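Local coordinates for protein Xaa-Pro dipeptidase (Mycobacterium tuberculosis, PDB 5E2C) that probably acts as a metal-dependent aminopeptidase as a full-length protein, this chain being its N-terminal creatinase/prolidase-type domain without the metallopeptidase domain, at residues A[15-20]-A[120-125]; A[22-27]-A[96-101]. All blocks are in the same frame, centred on the assembly; numbering follows the deposited sequence.

Contact 1. Residues A[15-20]-A[120-125]; sequences SGLDAM and VRASGT
Met20, modelled as selenomethionine, sets its CE methyl over one face of the Ala122 carbonyl group, with CE 3.4 Å from Ala122 O. Thr125 occupies the other face. Its backbone N and its OG1 both bond to Ala122 O, and OG1, at 2.8 Å from that oxygen, is tilted 26° from the carbonyl plane. The N bond closes a type II beta turn from Ala122 to Thr125. The Met20 side chain leaves with CG anti to its backbone N (chi1 176°) and slides past Thr125, which brings SE to 3.6 Å from Thr125 CB. This contact links two parallel strands of the mixed sheet, 19-22 and 118-121. They are not neighbours, because strand 92-95 runs between them. The segments therefore meet mainly through side chains, not through paired strand backbones. Helix 3-14 covers the same face, with Ile12 on Leu17 and Met20. It ends in a Schellman motif at Gly16, and Leu17 follows directly. The two methyls of Leu17 split their work: CD2 lies 3.8 Å from Val120 CB, and CD1 lies 4.0 Å from Ala122 CB. The Ala122 methyl also meets Met20 CE.

Contact 2. Residues A[22-27]-A[96-101]; sequences ISDLIN and ESHVVT
The N-cap of helix 25-32 is the site where Asp24 and its neighbours meet Glu96 and His98. Glu96 reaches it with a side chain extended beyond CG. Its OE1 accepts two backbone N-H groups, from Ser23 N at 2.7 Å and from Asp24 N at 2.8 Å. The two donors come from opposite faces of the carboxylate plane. Asp24 N lies nearly along the C-O axis, while Ser23 N is on the anti side, 28° out of plane. The other oxygen, OE2, accepts from Asn27 ND2 on its syn side, at 2.8 Å. The amide and carboxylate planes are turned 41° apart. Both oxygens are thus gripped, which should fix the rotation of the group. The same Asn27 nitrogen also bonds Glu127.

In the fold, the 22-27 segment leads from strand 19-22 into the helix, and 96-101 is the loop between strand 92-95 and helix 102-111. Asp24 caps the helix with OD1, which accepts from Ile26 N. Its CG is anti to the backbone N (chi1 -178°), and OD2 faces the loop. There OD2 uses its anti lone pair for an almost straight bond from His98 NE2, 2.8 Å away, in the plane of the imidazole ring. This is a His-carboxylate pair. The other ring nitrogen, ND1, is hydrogen-bonded to Ser123 OG. Asp24 OD2 lies 5.3 Å from Glu96 OE2; the N-H groups and the helix N-terminus around them would be expected to offset the like charges. Ser23 OG touches Val100 CG2 at 3.7 Å. A water joins Ser23 OG to Glu96 N, accepting from the latter. The loop also faces the second subunit: Ser97 OG is hydrogen-bonded to Asp103 of that neighbouring chain.

Contacts 1 and 2 lie about 12 Å apart, centre to centre, and contact 2 is nested within the loop that contact 1 closes. Strand 19-22 leads out of the first segment of contact 1 and into helix 25-32 of contact 2. The two contacts touch directly. Ser123 OG lies 2.7 Å from His98 ND1, a probable hydrogen bond, so the loop after strand 118-121 probably binds the second ring nitrogen while NE2 serves Asp24. Met20 CE packs on Glu96 CG at 3.5 Å, against the aliphatic part of that side chain. Both contacts belong to the N-terminal domain. In this family the metal site lies in the C-terminal domain, which is absent here.

Contact 1. Residues A[15-20]-A[120-125]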
ATOM      1  N   SER A  15      -0.945   3.536 -22.936  1.00 21.89           N
ATOM      2  CA  SER A  15      -1.838   3.087 -21.881  1.00 21.04           C
ATOM      3  C   SER A  15      -3.002   4.064 -21.667  1.00 19.40           C
ATOM      4  O   SER A  15      -3.832   3.858 -20.779  1.00 22.30           O
ATOM      5  CB  SER A  15      -1.056   2.937 -20.573  1.00 21.97           C
ATOM      6  OG  SER A  15      -0.134   1.876 -20.668  1.00 26.88           O
ATOM      7  N   GLY A  16      -3.063   5.128 -22.461  1.00 19.70           N
ATOM      8  CA  GLY A  16      -4.141   6.116 -22.349  1.00 20.28           C
ATOM      9  C   GLY A  16      -3.991   7.078 -21.181  1.00 20.13           C
ATOM     10  O   GLY A  16      -4.973   7.675 -20.733  1.00 19.28           O
ATOM     11  N   LEU A  17      -2.760   7.244 -20.697  1.00 16.85           N
ATOM     12  CA  LEU A  17      -2.464   8.170 -19.602  1.00 14.93           C
ATOM     13  C   LEU A  17      -1.785   9.441 -20.107  1.00 13.78           C
ATOM     14  O   LEU A  17      -1.122   9.427 -21.141  1.00 15.65           O
ATOM     15  CB  LEU A  17      -1.533   7.501 -18.575  1.00 14.77           C
ATOM     16  CG  LEU A  17      -1.948   6.134 -18.033  1.00 16.02           C
ATOM     17  CD1 LEU A  17      -0.777   5.477 -17.304  1.00 16.53           C
ATOM     18  CD2 LEU A  17      -3.151   6.297 -17.130  1.00 17.02           C
ATOM     19  N   ASP A  18      -1.915  10.524 -19.344  1.00 12.44           N
ATOM     20  CA  ASP A  18      -1.262  11.794 -19.655  1.00 14.01           C
ATOM     21  C   ASP A  18       0.015  12.004 -18.853  1.00 13.59           C
ATOM     22  O   ASP A  18       0.867  12.816 -19.234  1.00 12.53           O
ATOM     23  CB  ASP A  18      -2.233  12.938 -19.414  1.00 17.16           C
ATOM     24  CG  ASP A  18      -3.523  12.741 -20.176  1.00 20.14           C
ATOM     25  OD1 ASP A  18      -3.455  12.717 -21.419  1.00 21.83           O
ATOM     26  OD2 ASP A  18      -4.588  12.561 -19.555  1.00 21.86           O
ATOM     27  N   ALA A  19       0.143  11.264 -17.752  1.00 11.35           N
ATOM     28  CA  ALA A  19       1.349  11.303 -16.902  1.00 10.24           C
ATOM     29  C   ALA A  19       1.335  10.085 -15.993  1.00 11.14           C
ATOM     30  O   ALA A  19       0.326   9.370 -15.888  1.00 10.02           O
ATOM     31  CB  ALA A  19       1.410  12.586 -16.080  1.00  9.86           C
HETATM   32  N   MSE A  20       2.476   9.841 -15.362  1.00 11.16           N
HETATM   33  CA  MSE A  20       2.616   8.772 -14.412  1.00 11.93           C
HETATM   34  C   MSE A  20       3.423   9.238 -13.236  1.00  9.62           C
HETATM   35  O   MSE A  20       4.467   9.901 -13.384  1.00  8.84           O
HETATM   36  CB  MSE A  20       3.345   7.628 -15.082  1.00 14.62           C
HETATM   37  CG  MSE A  20       3.569   6.568 -14.044  1.00 20.37           C
HETATM   38 SE   MSE A  20       3.537   4.854 -14.912  1.00 29.62          SE
HETATM   39  CE  MSE A  20       3.570   3.773 -13.259  1.00 24.32           C
ATOM     40  N   VAL A 120      -5.199   6.566 -11.969  1.00 11.22           N
ATOM     41  CA  VAL A 120      -5.398   5.298 -12.654  1.00 10.80           C
ATOM     42  C   VAL A 120      -4.311   4.293 -12.291  1.00 11.21           C
ATOM     43  O   VAL A 120      -3.118   4.588 -12.403  1.00 10.75           O
ATOM     44  CB  VAL A 120      -5.394   5.516 -14.171  1.00 11.13           C
ATOM     45  CG1 VAL A 120      -5.565   4.191 -14.921  1.00 11.84           C
ATOM     46  CG2 VAL A 120      -6.481   6.517 -14.564  1.00 12.11           C
ATOM     47  N   ARG A 121      -4.718   3.103 -11.862  1.00 12.63           N
ATOM     48  CA  ARG A 121      -3.752   2.044 -11.576  1.00 11.86           C
ATOM     49  C   ARG A 121      -2.872   1.770 -12.806  1.00 11.61           C
ATOM     50  O   ARG A 121      -3.371   1.536 -13.926  1.00 12.20           O
ATOM     51  CB  ARG A 121      -4.459   0.765 -11.133  1.00 14.00           C
ATOM     52  CG  ARG A 121      -5.242   0.889  -9.831  1.00 14.06           C
ATOM     53  CD  ARG A 121      -6.256  -0.249  -9.742  1.00 16.29           C
ATOM     54  NE  ARG A 121      -6.924  -0.285  -8.450  1.00 17.63           N
ATOM     55  CZ  ARG A 121      -7.862   0.568  -8.045  1.00 22.01           C
ATOM     56  NH1 ARG A 121      -8.291   1.554  -8.837  1.00 23.64           N
ATOM     57  NH2 ARG A 121      -8.388   0.428  -6.829  1.00 23.06           N
ATOM     58  N   ALA A 122      -1.558   1.801 -12.596  1.00 10.25           N
ATOM     59  CA  ALA A 122      -0.593   1.656 -13.676  1.00 11.36           C
ATOM     60  C   ALA A 122       0.649   0.844 -13.293  1.00 11.92           C
ATOM     61  O   ALA A 122       1.708   1.005 -13.914  1.00 13.30           O
ATOM     62  CB  ALA A 122      -0.171   3.029 -14.185  1.00 12.18           C
ATOM     63  N   SER A 123       0.537  -0.047 -12.315  1.00 10.99           N
ATOM     64  CA  SER A 123       1.698  -0.872 -11.960  1.00 11.22           C
ATOM     65  C   SER A 123       2.068  -1.770 -13.128  1.00 11.70           C
ATOM     66  O   SER A 123       1.201  -2.401 -13.741  1.00 13.09           O
ATOM     67  CB  SER A 123       1.444  -1.684 -10.712  1.00 12.12           C
ATOM     68  OG  SER A 123       1.484  -0.839  -9.583  1.00 12.32           O
ATOM     69  N   GLY A 124       3.360  -1.813 -13.441  1.00 12.05           N
ATOM     70  CA  GLY A 124       3.867  -2.609 -14.547  1.00 11.83           C
ATOM     71  C   GLY A 124       4.358  -1.774 -15.708  1.00 12.72           C
ATOM     72  O   GLY A 124       5.040  -2.281 -16.595  1.00 13.48           O
ATOM     73  N   THR A 125       4.016  -0.492 -15.714  1.00 12.62           N
ATOM     74  CA  THR A 125       4.346   0.355 -16.840  1.00 12.63           C
ATOM     75  C   THR A 125       5.865   0.511 -16.958  1.00 13.27           C
ATOM     76  O   THR A 125       6.428   0.363 -18.049  1.00 13.13           O
ATOM     77  CB  THR A 125       3.649   1.721 -16.744  1.00 14.57           C
ATOM     78  OG1 THR A 125       2.240   1.523 -16.592  1.00 14.01           O
ATOM     79  CG2 THR A 125       3.873   2.522 -18.001  1.00 16.10           C
TER

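Contact 2. Residues A[22-27]-A[96-101]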
ATOM      1  N   ILE A  22       5.692   7.800 -10.394  1.00  7.71           N
ATOM      2  CA  ILE A  22       6.490   6.633 -10.028  1.00  8.02           C
ATOM      3  C   ILE A  22       6.880   6.719  -8.546  1.00  8.53           C
ATOM      4  O   ILE A  22       7.507   7.692  -8.107  1.00  8.51           O
ATOM      5  CB  ILE A  22       7.734   6.513 -10.920  1.00  9.04           C
ATOM      6  CG1 ILE A  22       7.306   6.444 -12.390  1.00 10.37           C
ATOM      7  CG2 ILE A  22       8.544   5.268 -10.571  1.00  9.27           C
ATOM      8  CD1 ILE A  22       7.394   7.753 -13.086  1.00 12.02           C
ATOM      9  N   SER A  23       6.487   5.693  -7.790  1.00  8.76           N
ATOM     10  CA  SER A  23       6.663   5.643  -6.332  1.00  9.55           C
ATOM     11  C   SER A  23       7.602   4.506  -5.855  1.00 10.66           C
ATOM     12  O   SER A  23       8.109   4.554  -4.719  1.00 11.79           O
ATOM     13  CB  SER A  23       5.305   5.472  -5.644  1.00 10.13           C
ATOM     14  OG  SER A  23       4.403   6.534  -5.959  1.00 12.09           O
ATOM     15  N   ASP A  24       7.765   3.474  -6.678  1.00  8.98           N
ATOM     16  CA  ASP A  24       8.640   2.324  -6.367  1.00 10.60           C
ATOM     17  C   ASP A  24      10.071   2.815  -6.554  1.00 11.00           C
ATOM     18  O   ASP A  24      10.431   3.280  -7.625  1.00  9.66           O
ATOM     19  CB  ASP A  24       8.282   1.150  -7.310  1.00 12.63           C
ATOM     20  CG  ASP A  24       9.102  -0.119  -7.055  1.00 16.63           C
ATOM     21  OD1 ASP A  24      10.285  -0.023  -6.690  1.00 19.86           O
ATOM     22  OD2 ASP A  24       8.572  -1.230  -7.248  1.00 16.22           O
ATOM     23  N   LEU A  25      10.876   2.744  -5.502  1.00 12.24           N
ATOM     24  CA  LEU A  25      12.231   3.272  -5.549  1.00 13.91           C
ATOM     25  C   LEU A  25      13.137   2.595  -6.593  1.00 12.02           C
ATOM     26  O   LEU A  25      13.997   3.255  -7.171  1.00 11.65           O
ATOM     27  CB  LEU A  25      12.870   3.231  -4.168  1.00 16.38           C
ATOM     28  CG  LEU A  25      12.162   4.097  -3.123  1.00 19.26           C
ATOM     29  CD1 LEU A  25      12.879   3.935  -1.795  1.00 22.75           C
ATOM     30  CD2 LEU A  25      12.089   5.562  -3.541  1.00 21.33           C
ATOM     31  N   ILE A  26      12.899   1.312  -6.879  1.00 13.39           N
ATOM     32  CA  ILE A  26      13.608   0.633  -7.957  1.00 13.22           C
ATOM     33  C   ILE A  26      13.322   1.344  -9.272  1.00 10.98           C
ATOM     34  O   ILE A  26      14.212   1.590 -10.062  1.00  9.90           O
ATOM     35  CB  ILE A  26      13.209  -0.862  -8.060  1.00 15.60           C
ATOM     36  CG1 ILE A  26      13.644  -1.613  -6.804  1.00 20.20           C
ATOM     37  CG2 ILE A  26      13.840  -1.503  -9.287  1.00 17.23           C
ATOM     38  CD1 ILE A  26      13.076  -3.022  -6.702  1.00 22.08           C
ATOM     39  N   ASN A  27      12.063   1.698  -9.503  1.00 10.14           N
ATOM     40  CA  ASN A  27      11.697   2.371 -10.734  1.00  9.79           C
ATOM     41  C   ASN A  27      12.126   3.831 -10.794  1.00 10.36           C
ATOM     42  O   ASN A  27      12.452   4.356 -11.878  1.00 11.11           O
ATOM     43  CB  ASN A  27      10.192   2.227 -10.945  1.00 10.24           C
ATOM     44  CG  ASN A  27       9.807   0.799 -11.241  1.00 11.41           C
ATOM     45  OD1 ASN A  27      10.650  -0.019 -11.663  1.00 12.49           O
ATOM     46  ND2 ASN A  27       8.547   0.480 -11.031  1.00 11.77           N
ATOM     47  N   GLU A  96       1.404   3.737  -9.010  1.00  8.47           N
ATOM     48  CA  GLU A  96       1.820   2.363  -8.799  1.00  9.26           C
ATOM     49  C   GLU A  96       1.078   1.749  -7.615  1.00  8.84           C
ATOM     50  O   GLU A  96       1.472   1.859  -6.453  1.00  8.42           O
ATOM     51  CB  GLU A  96       3.334   2.285  -8.659  1.00  9.96           C
ATOM     52  CG  GLU A  96       4.039   2.693  -9.931  1.00 11.23           C
ATOM     53  CD  GLU A  96       5.547   2.617  -9.832  1.00 12.23           C
ATOM     54  OE1 GLU A  96       6.100   3.271  -8.927  1.00 12.77           O
ATOM     55  OE2 GLU A  96       6.169   1.934 -10.683  1.00 14.32           O
ATOM     56  N   SER A  97      -0.024   1.101  -7.937  1.00  8.70           N
ATOM     57  CA  SER A  97      -0.871   0.477  -6.939  1.00  9.09           C
ATOM     58  C   SER A  97      -0.207  -0.670  -6.185  1.00  8.06           C
ATOM     59  O   SER A  97      -0.683  -1.043  -5.123  1.00  8.04           O
ATOM     60  CB  SER A  97      -2.188   0.011  -7.595  1.00  9.86           C
ATOM     61  OG  SER A  97      -1.913  -0.900  -8.628  1.00 11.41           O
ATOM     62  N   HIS A  98       0.908  -1.206  -6.696  1.00  8.62           N
ATOM     63  CA  HIS A  98       1.642  -2.256  -5.995  1.00  9.66           C
ATOM     64  C   HIS A  98       2.463  -1.747  -4.804  1.00  9.16           C
ATOM     65  O   HIS A  98       2.908  -2.540  -3.973  1.00 10.08           O
ATOM     66  CB  HIS A  98       2.532  -3.063  -6.954  1.00 10.31           C
ATOM     67  CG  HIS A  98       3.792  -2.360  -7.357  1.00 12.07           C
ATOM     68  ND1 HIS A  98       3.824  -1.359  -8.298  1.00 12.37           N
ATOM     69  CD2 HIS A  98       5.073  -2.519  -6.934  1.00 13.10           C
ATOM     70  CE1 HIS A  98       5.069  -0.932  -8.447  1.00 13.42           C
ATOM     71  NE2 HIS A  98       5.845  -1.616  -7.623  1.00 13.79           N
ATOM     72  N   VAL A  99       2.640  -0.434  -4.714  0.50  9.07           N
ATOM     73  CA  VAL A  99       3.401   0.139  -3.619  0.50  9.14           C
ATOM     74  C   VAL A  99       2.685   1.276  -2.866  0.50  8.45           C
ATOM     75  O   VAL A  99       2.885   1.428  -1.672  0.50  9.43           O
ATOM     76  CB  VAL A  99       4.791   0.578  -4.118  0.50  9.61           C
ATOM     77  CG1 VAL A  99       4.749   1.958  -4.732  0.50  9.76           C
ATOM     78  CG2 VAL A  99       5.793   0.520  -2.979  0.50  9.79           C
ATOM     79  N   VAL A 100       1.848   2.061  -3.537  1.00  7.80           N
ATOM     80  CA  VAL A 100       1.106   3.135  -2.860  1.00  7.64           C
ATOM     81  C   VAL A 100       0.104   2.495  -1.872  1.00  7.26           C
ATOM     82  O   VAL A 100      -0.634   1.571  -2.226  1.00  7.21           O
ATOM     83  CB  VAL A 100       0.401   4.075  -3.871  1.00  7.85           C
ATOM     84  CG1 VAL A 100      -0.527   5.082  -3.179  1.00  7.78           C
ATOM     85  CG2 VAL A 100       1.417   4.791  -4.755  1.00  8.97           C
ATOM     86  N   THR A 101       0.084   2.984  -0.632  1.00  7.10           N
ATOM     87  CA  THR A 101      -0.826   2.460   0.389  1.00  7.14           C
ATOM     88  C   THR A 101      -2.221   3.050   0.235  1.00  7.02           C
ATOM     89  O   THR A 101      -2.406   4.020  -0.489  1.00  7.57           O
ATOM     90  CB  THR A 101      -0.337   2.749   1.819  1.00  7.24           C
ATOM     91  OG1 THR A 101      -0.349   4.159   2.054  1.00  7.58           O
ATOM     92  CG2 THR A 101       1.074   2.167   2.038  1.00  7.43           C
TER
HETATM   93  O   HOH W   1       2.731   5.875  -7.914  1.00  9.43           O